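Local coordinates for protein ribose-phosphate pyrophosphokinase (Mycobacterium smegmatis, PDB 5MP7) that probably makes phosphoribosyl pyrophosphate by transferring the pyrophosphoryl group of ATP to the 1-hydroxyl of ribose 5-phosphate, with magnesium as cofactor, at residues Asn11-Ala16 / Ala34-Thr39; Gly58-Val63 / Ala90-Ala95; Ala129-Ser134 / Asp147-His152. One frame throughout, in Å; residues are numbered along the deposited sequence.

Contact 1 of 3, residues Asn11-Ala16 / Ala34-Thr39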
loop_
_atom_site.group_PDB
_atom_site.type_symbol
_atom_site.label_atom_id
_atom_site.label_comp_id
_atom_site.label_asym_id
_atom_site.label_seq_id
_atom_site.Cartn_x
_atom_site.Cartn_y
_atom_site.Cartn_z
ATOM N N ASN A 11 39.330 46.064 38.208
ATOM C CA ASN A 11 38.004 45.585 38.508
ATOM C C ASN A 11 38.012 44.042 38.577
ATOM O O ASN A 11 38.322 43.362 37.601
ATOM C CB ASN A 11 37.067 46.116 37.427
ATOM C CG ASN A 11 35.678 45.515 37.488
ATOM O OD1 ASN A 11 35.055 45.440 38.557
ATOM N ND2 ASN A 11 35.162 45.105 36.327
ATOM N N LEU A 12 37.659 43.502 39.732
ATOM C CA LEU A 12 37.686 42.059 39.955
ATOM C C LEU A 12 36.375 41.452 39.496
ATOM O O LEU A 12 35.321 41.843 39.962
ATOM C CB LEU A 12 37.916 41.762 41.444
ATOM C CG LEU A 12 38.450 40.378 41.839
ATOM C CD1 LEU A 12 38.787 40.310 43.313
ATOM C CD2 LEU A 12 37.452 39.271 41.556
ATOM N N MET A 13 36.439 40.482 38.609
ATOM C CA MET A 13 35.255 39.753 38.198
ATOM C C MET A 13 35.460 38.264 38.299
ATOM O O MET A 13 36.437 37.705 37.850
ATOM C CB MET A 13 34.846 40.113 36.785
ATOM C CG MET A 13 34.129 41.428 36.743
ATOM S SD MET A 13 33.704 41.904 35.054
ATOM C CE MET A 13 32.073 41.174 34.907
ATOM N N LEU A 14 34.468 37.623 38.857
ATOM C CA LEU A 14 34.504 36.230 39.147
ATOM C C LEU A 14 33.493 35.554 38.222
ATOM O O LEU A 14 32.332 35.906 38.181
ATOM C CB LEU A 14 34.197 36.060 40.635
ATOM C CG LEU A 14 34.078 34.618 41.138
ATOM C CD1 LEU A 14 35.410 33.838 41.130
ATOM C CD2 LEU A 14 33.507 34.681 42.541
ATOM N N PHE A 15 33.950 34.552 37.502
ATOM C CA PHE A 15 33.127 33.762 36.606
ATOM C C PHE A 15 33.158 32.313 37.098
ATOM O O PHE A 15 34.159 31.863 37.635
ATOM C CB PHE A 15 33.712 33.812 35.217
ATOM C CG PHE A 15 33.824 35.192 34.688
ATOM C CD1 PHE A 15 34.911 35.993 34.989
ATOM C CD2 PHE A 15 32.808 35.708 33.901
ATOM C CE1 PHE A 15 34.957 37.295 34.511
ATOM C CE2 PHE A 15 32.849 36.991 33.424
ATOM C CZ PHE A 15 33.901 37.796 33.736
ATOM N N ALA A 16 32.081 31.582 36.897
ATOM C CA ALA A 16 32.009 30.219 37.369
ATOM C C ALA A 16 31.299 29.359 36.367
ATOM O O ALA A 16 30.309 29.763 35.775
ATOM C CB ALA A 16 31.293 30.155 38.694
ATOM N N ALA A 34 29.725 39.342 43.670
ATOM C CA ALA A 34 28.759 38.451 43.024
ATOM C C ALA A 34 29.424 37.762 41.831
ATOM O O ALA A 34 30.312 38.326 41.191
ATOM C CB ALA A 34 27.533 39.221 42.566
ATOM N N VAL A 35 28.990 36.534 41.557
ATOM C CA VAL A 35 29.391 35.814 40.361
ATOM C C VAL A 35 28.765 36.529 39.177
ATOM O O VAL A 35 27.625 36.930 39.240
ATOM C CB VAL A 35 28.917 34.358 40.387
ATOM C CG1 VAL A 35 29.246 33.650 39.070
ATOM C CG2 VAL A 35 29.584 33.618 41.533
ATOM N N THR A 36 29.531 36.708 38.119
ATOM C CA THR A 36 29.093 37.420 36.941
ATOM C C THR A 36 28.033 36.616 36.201
ATOM O O THR A 36 28.158 35.419 36.022
ATOM C CB THR A 36 30.281 37.671 36.002
ATOM O OG1 THR A 36 31.274 38.423 36.710
ATOM C CG2 THR A 36 29.876 38.454 34.816
ATOM N N ALA A 37 26.981 37.309 35.799
ATOM C CA ALA A 37 25.809 36.703 35.189
ATOM C C ALA A 37 26.175 36.167 33.830
ATOM O O ALA A 37 26.895 36.818 33.071
ATOM C CB ALA A 37 24.689 37.744 35.044
ATOM N N GLN A 38 25.706 34.975 33.532
ATOM C CA GLN A 38 25.932 34.403 32.244
ATOM C C GLN A 38 24.897 33.373 31.907
ATOM O O GLN A 38 24.369 32.729 32.773
ATOM C CB GLN A 38 27.332 33.776 32.219
ATOM C CG GLN A 38 27.500 32.647 33.237
ATOM C CD GLN A 38 28.657 31.738 33.013
ATOM O OE1 GLN A 38 29.652 32.154 32.482
ATOM N NE2 GLN A 38 28.540 30.476 33.458
ATOM N N THR A 39 24.692 33.165 30.627
ATOM C CA THR A 39 23.901 32.057 30.129
ATOM C C THR A 39 24.866 30.913 29.784
ATOM O O THR A 39 25.802 31.104 29.018
ATOM C CB THR A 39 23.172 32.486 28.866
ATOM O OG1 THR A 39 22.539 33.745 29.101
ATOM C CG2 THR A 39 22.159 31.443 28.437
HETATM O O HOH W 1 29.795 33.099 35.751
#

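Contact 2 of 3, residues Gly58-Val63 / Ala90-Ala95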
loop_
_atom_site.group_PDB
_atom_site.type_symbol
_atom_site.label_atom_id
_atom_site.label_comp_id
_atom_site.label_asym_id
_atom_site.label_seq_id
_atom_site.Cartn_x
_atom_site.Cartn_y
_atom_site.Cartn_z
ATOM N N GLY A 58 38.046 45.084 30.258
ATOM C CA GLY A 58 38.987 45.662 31.213
ATOM C C GLY A 58 39.127 45.026 32.576
ATOM O O GLY A 58 39.925 45.498 33.391
ATOM N N CYS A 59 38.438 43.908 32.807
ATOM C CA CYS A 59 38.422 43.266 34.106
ATOM C C CYS A 59 39.624 42.334 34.367
ATOM O O CYS A 59 40.302 41.872 33.464
ATOM C CB CYS A 59 37.127 42.477 34.279
ATOM S SG CYS A 59 37.056 40.887 33.372
ATOM N N ASP A 60 39.868 42.103 35.642
ATOM C CA ASP A 60 40.744 41.046 36.100
ATOM C C ASP A 60 39.808 39.871 36.386
ATOM O O ASP A 60 39.040 39.915 37.329
ATOM C CB ASP A 60 41.489 41.485 37.356
ATOM C CG ASP A 60 42.523 42.572 37.075
ATOM O OD1 ASP A 60 42.221 43.603 36.416
ATOM O OD2 ASP A 60 43.664 42.417 37.537
ATOM N N ALA A 61 39.841 38.862 35.527
ATOM C CA ALA A 61 38.868 37.799 35.541
ATOM C C ALA A 61 39.445 36.582 36.199
ATOM O O ALA A 61 40.609 36.246 35.970
ATOM C CB ALA A 61 38.439 37.452 34.141
ATOM N N PHE A 62 38.629 35.939 37.034
ATOM C CA PHE A 62 38.971 34.670 37.667
ATOM C C PHE A 62 37.899 33.662 37.274
ATOM O O PHE A 62 36.716 33.850 37.560
ATOM C CB PHE A 62 39.057 34.866 39.161
ATOM C CG PHE A 62 40.167 35.760 39.559
ATOM C CD1 PHE A 62 40.024 37.140 39.498
ATOM C CD2 PHE A 62 41.390 35.243 39.937
ATOM C CE1 PHE A 62 41.095 37.991 39.822
ATOM C CE2 PHE A 62 42.454 36.088 40.276
ATOM C CZ PHE A 62 42.293 37.463 40.244
ATOM N N VAL A 63 38.295 32.629 36.555
ATOM C CA VAL A 63 37.334 31.698 35.972
ATOM C C VAL A 63 37.436 30.412 36.744
ATOM O O VAL A 63 38.376 29.699 36.583
ATOM C CB VAL A 63 37.648 31.415 34.512
ATOM C CG1 VAL A 63 36.567 30.553 33.902
ATOM C CG2 VAL A 63 37.765 32.727 33.784
ATOM N N ALA A 90 39.030 41.303 28.229
ATOM C CA ALA A 90 39.480 41.177 29.613
ATOM C C ALA A 90 40.990 41.470 29.687
ATOM O O ALA A 90 41.753 41.137 28.799
ATOM C CB ALA A 90 39.201 39.798 30.135
ATOM N N LYS A 91 41.389 42.177 30.716
ATOM C CA LYS A 91 42.770 42.623 30.858
ATOM C C LYS A 91 43.687 41.464 31.264
ATOM O O LYS A 91 44.700 41.235 30.645
ATOM C CB LYS A 91 42.819 43.779 31.873
ATOM C CG LYS A 91 44.129 44.504 31.922
ATOM C CD LYS A 91 44.015 45.730 32.789
ATOM C CE LYS A 91 43.538 46.971 32.066
ATOM N NZ LYS A 91 42.926 47.842 33.104
ATOM N N ARG A 92 43.277 40.703 32.270
ATOM C CA ARG A 92 44.032 39.572 32.814
ATOM C C ARG A 92 43.056 38.420 33.075
ATOM O O ARG A 92 41.983 38.648 33.626
ATOM C CB ARG A 92 44.631 39.993 34.140
ATOM C CG ARG A 92 45.969 40.671 34.045
ATOM C CD ARG A 92 46.317 41.418 35.355
ATOM N NE ARG A 92 46.985 42.672 35.004
ATOM C CZ ARG A 92 46.552 43.923 35.221
ATOM N NH1 ARG A 92 45.431 44.192 35.878
ATOM N NH2 ARG A 92 47.303 44.953 34.790
ATOM N N ILE A 93 43.438 37.197 32.717
ATOM C CA ILE A 93 42.605 36.014 32.922
ATOM C C ILE A 93 43.352 34.965 33.745
ATOM O O ILE A 93 44.390 34.468 33.336
ATOM C CB ILE A 93 42.189 35.389 31.587
ATOM C CG1 ILE A 93 41.504 36.435 30.749
ATOM C CG2 ILE A 93 41.229 34.215 31.811
ATOM C CD1 ILE A 93 41.329 36.022 29.316
ATOM N N THR A 94 42.818 34.624 34.903
ATOM C CA THR A 94 43.357 33.554 35.706
ATOM C C THR A 94 42.370 32.371 35.716
ATOM O O THR A 94 41.227 32.547 36.035
ATOM C CB THR A 94 43.584 34.030 37.149
ATOM O OG1 THR A 94 44.449 35.183 37.164
ATOM C CG2 THR A 94 44.185 32.933 37.977
ATOM N N ALA A 95 42.817 31.190 35.343
ATOM C CA ALA A 95 42.024 29.986 35.425
ATOM C C ALA A 95 42.256 29.325 36.779
ATOM O O ALA A 95 43.392 29.129 37.219
ATOM C CB ALA A 95 42.412 29.022 34.334
HETATM O O HOH W 2 43.363 37.752 36.591
#

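Contact 3 of 3, residues Ala129-Ser134 / Asp147-His152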
loop_
_atom_site.group_PDB
_atom_site.type_symbol
_atom_site.label_atom_id
_atom_site.label_comp_id
_atom_site.label_asym_id
_atom_site.label_seq_id
_atom_site.Cartn_x
_atom_site.Cartn_y
_atom_site.Cartn_z
ATOM N N ALA A 129 44.516 32.053 28.839
ATOM C CA ALA A 129 44.799 32.184 30.265
ATOM C C ALA A 129 46.216 32.702 30.492
ATOM O O ALA A 129 47.152 32.275 29.862
ATOM C CB ALA A 129 44.611 30.859 30.974
ATOM N N ASP A 130 46.347 33.606 31.442
ATOM C CA ASP A 130 47.608 34.175 31.847
ATOM C C ASP A 130 48.172 33.519 33.117
ATOM O O ASP A 130 49.356 33.573 33.359
ATOM C CB ASP A 130 47.411 35.680 32.039
ATOM C CG ASP A 130 46.852 36.372 30.743
ATOM O OD1 ASP A 130 47.554 36.251 29.674
ATOM O OD2 ASP A 130 45.745 37.028 30.793
ATOM N N ARG A 131 47.333 32.877 33.906
ATOM C CA ARG A 131 47.733 32.300 35.168
ATOM C C ARG A 131 46.856 31.078 35.449
ATOM O O ARG A 131 45.731 31.008 34.981
ATOM C CB ARG A 131 47.537 33.329 36.238
ATOM C CG ARG A 131 47.894 32.859 37.630
ATOM C CD ARG A 131 47.611 33.878 38.694
ATOM N NE ARG A 131 48.595 34.958 38.628
ATOM C CZ ARG A 131 48.490 36.073 37.911
ATOM N NH1 ARG A 131 47.398 36.336 37.190
ATOM N NH2 ARG A 131 49.485 36.969 37.960
ATOM N N ILE A 132 47.402 30.098 36.151
ATOM C CA ILE A 132 46.668 28.934 36.615
ATOM C C ILE A 132 46.812 28.849 38.140
ATOM O O ILE A 132 47.892 29.015 38.680
ATOM C CB ILE A 132 47.200 27.662 35.984
ATOM C CG1 ILE A 132 46.862 27.640 34.519
ATOM C CG2 ILE A 132 46.587 26.439 36.628
ATOM C CD1 ILE A 132 47.501 26.476 33.783
ATOM N N VAL A 133 45.706 28.605 38.824
ATOM C CA VAL A 133 45.686 28.381 40.263
ATOM C C VAL A 133 45.090 26.991 40.487
ATOM O O VAL A 133 44.010 26.670 39.967
ATOM C CB VAL A 133 44.785 29.361 40.954
ATOM C CG1 VAL A 133 44.624 29.007 42.411
ATOM C CG2 VAL A 133 45.350 30.761 40.815
ATOM N N SER A 134 45.787 26.168 41.263
ATOM C CA SER A 134 45.329 24.816 41.543
ATOM C C SER A 134 45.647 24.420 42.961
ATOM O O SER A 134 46.460 25.060 43.635
ATOM C CB SER A 134 45.974 23.883 40.541
ATOM O OG SER A 134 45.203 22.715 40.361
ATOM N N ASP A 147 53.540 28.052 30.738
ATOM C CA ASP A 147 54.476 29.128 30.479
ATOM C C ASP A 147 53.973 30.439 31.131
ATOM O O ASP A 147 53.498 31.340 30.462
ATOM C CB ASP A 147 54.682 29.303 28.975
ATOM C CG ASP A 147 55.614 30.511 28.634
ATOM O OD1 ASP A 147 56.681 30.694 29.304
ATOM O OD2 ASP A 147 55.273 31.268 27.685
ATOM N N GLY A 148 54.080 30.532 32.438
ATOM C CA GLY A 148 53.499 31.649 33.146
ATOM C C GLY A 148 53.321 31.304 34.606
ATOM O O GLY A 148 53.632 30.199 35.012
ATOM N N PRO A 149 52.836 32.261 35.412
ATOM C CA PRO A 149 52.629 32.006 36.838
ATOM C C PRO A 149 51.629 30.850 37.122
ATOM O O PRO A 149 50.572 30.767 36.498
ATOM C CB PRO A 149 52.066 33.338 37.370
ATOM C CG PRO A 149 52.369 34.361 36.318
ATOM C CD PRO A 149 52.439 33.631 35.017
ATOM N N VAL A 150 51.993 29.972 38.044
ATOM C CA VAL A 150 51.109 28.909 38.518
ATOM C C VAL A 150 51.142 28.910 40.029
ATOM O O VAL A 150 52.126 28.524 40.606
ATOM C CB VAL A 150 51.567 27.520 38.056
ATOM C CG1 VAL A 150 50.686 26.427 38.665
ATOM C CG2 VAL A 150 51.539 27.445 36.551
ATOM N N ASP A 151 50.072 29.346 40.664
ATOM C CA ASP A 151 49.983 29.331 42.142
ATOM C C ASP A 151 49.500 27.967 42.605
ATOM O O ASP A 151 48.359 27.581 42.341
ATOM C CB ASP A 151 49.099 30.488 42.642
ATOM C CG ASP A 151 49.878 31.830 42.739
ATOM O OD1 ASP A 151 50.667 31.983 43.694
ATOM O OD2 ASP A 151 49.718 32.729 41.873
ATOM N N HIS A 152 50.389 27.207 43.232
ATOM C CA HIS A 152 50.096 25.837 43.653
ATOM C C HIS A 152 49.772 25.853 45.127
ATOM O O HIS A 152 50.657 25.853 45.953
ATOM C CB HIS A 152 51.292 24.927 43.385
ATOM C CG HIS A 152 51.124 23.509 43.859
ATOM N ND1 HIS A 152 52.168 22.616 43.863
ATOM C CD2 HIS A 152 50.057 22.834 44.356
ATOM C CE1 HIS A 152 51.757 21.452 44.333
ATOM N NE2 HIS A 152 50.483 21.560 44.648
#

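Contact 1 of 3, residues Asn11-Ala16 / Ala34-Thr39
Leu-14 and Val-35 bring the two backbones to a CA-CA distance of 5.3 Å, but residues 13-16 and 34-38 run 62° apart, so the loop slants past the edge of the strand and joins it at one main point. That point is the carbonyl of Leu-14. Thr-36 N donates to Leu-14 O at 2.9 Å, nearly along the C=O axis, and Thr-36 OG1 donates to the same oxygen at 3.1 Å, arriving 53° out of the carbonyl plane. One residue thus grips a single oxygen twice. The Thr-36 torsion (chi1 -58°) sets OG1 beside its own backbone N, which lets both donors converge. Strand 12-16 borders the parallel sheet of the N-terminal domain, which has the fold of the phosphoribosyltransferase-like clan; the opposite edge of strand 12-16 pairs with strand 60-64, while helix 21-31 leads the chain back to this loop and packs against Leu-14, Ala-16 and Val-35. The methyl CG2 of Thr-36 lies 3.6 Å from CE2 of Phe-15, and OG1 stands over one face of that ring, offset toward its rim. Met-13 reaches the same threonine crosswise: its chain bends at the last torsion and carries the methyl CE to 3.5 Å from Thr-36 CG2. On the other side of the strand, Val-35 straddles two neighbours, CG1 meeting Ala-16 CB at 4.1 Å and CG2 meeting Leu-14 CD2 at 4.2 Å. A water accepts from Ala-16 N and donates to Thr-36 O, bridging the backbones where they diverge.

Contact 2 of 3, residues Gly58-Val63 / Ala90-Ala95
Asp-60 to Val-63 and Arg-92 to Ala-95 pair residue for residue as parallel strands, their axes 4.9 Å apart. Amides and carbonyls are consumed alternately: Ala-61 N donates to Arg-92 O at 2.9 Å, Thr-94 N to Ala-61 O, and Val-63 N to Thr-94 O at 3.0 Å. Ile-93 N, facing away from this pair, is taken by Asp-130 OD2. At the entrance Cys-59 O takes Lys-91 N at 3.0 Å and, more weakly, Arg-92 N. Ala-61 O has a second donor, a water that also hydrogen-bonds Thr-94 OG1; Arg-131 NH1 on the next strand satisfies that hydroxyl further. The same water lies over one face of the Phe-62 ring, whose CD2 approaches Thr-94 CB at 3.7 Å. Asp-60 and Arg-92 lie side by side, and NH1 of Arg-92 meets the syn side of Asp-60 OD2 at 3.0 Å, with the oxygen at the guanidinium edge and the two planes 53° apart. Helix 71-87 makes the beta-alpha-beta crossover between these strands, while helix 302-314 covers Asp-60 and Phe-62. Charge compensation by Arg-92 would be expected to keep the buried Asp-60 ionised, whereas the inner part is held by backbone bonds, one shared water and apolar contact.

Contact 3 of 3, residues Ala129-Ser134 / Asp147-His152
Ile-132, Val-133 and Ser-134 lie opposite Val-150, Asp-151 and His-152 as parallel partners, their strand directions only 9° apart. Three backbone hydrogen bonds make the pairing. Ile-132 N gives a long one to Pro-149 O at 3.3 Å, Asp-151 N donates to Ile-132 O at 3.0 Å, and Ser-134 N to Asp-151 O at 3.1 Å. The middle bond is the most bent, 139° at its hydrogen. Each acceptor also receives a CA-H...O contact: Pro-149 O from Arg-131, Asp-151 O from Val-133 and Ile-132 O from Val-150, whose CA is 3.2 Å away. The hydroxyl OG of Ser-134 bonds outside the pair, to Leu-97 O.

Charge plays a looser part. Arg-131 extends with CG anti to the backbone N (chi1 179°), then bends at chi3, so that NE passes 4.0 Å from CB of Pro-149, which it crosses at about a right angle. In another direction, NE is 4.1 Å from OD2 of Asp-151, the oxygen lying near the guanidinium plane: opposite charges near one another, yet too far apart for a salt bridge. NH1 has its hydrogen bond elsewhere, with Thr-94 OG1 on the neighbouring strand.

Apolar contact is modest. On the face with Arg-131, Val-133 CG2 lies 4.2 Å from the Asp-151 CB methylene; helix 302-314 covers all three of these residues. On the other face, Ile-132 CB meets CG2 of Val-150.

Strand 150-153 is the outermost on this side of the parallel sheet, and at its far end His-152 comes about 8 Å, side chain to side chain, from His-138, a predicted magnesium ligand. Such a parallel sheet flanked by helices is characteristic of the phosphoribosyltransferase-like fold.

All three contacts involve one five-stranded parallel sheet. Contact 2 is its interior: mostly buried, with a regular strand pair, and it touches both of the others. Asn-11 O and Phe-15 N of contact 1 probably hydrogen-bond to strand 60-64, and Ile-93 O and Ala-95 O bond likewise to Asp-130 N and Val-133 N of contact 3. Contacts 1 and 3, with nearest atoms about 10 Å apart, occupy opposite margins. Contact 1 is buried too, but a loop slanting past the edge of strand 12-16 takes the place of a paired strand. Contact 3 keeps regular pairing while being partly exposed, and its charges stay apart where those of contact 2 form a salt bridge.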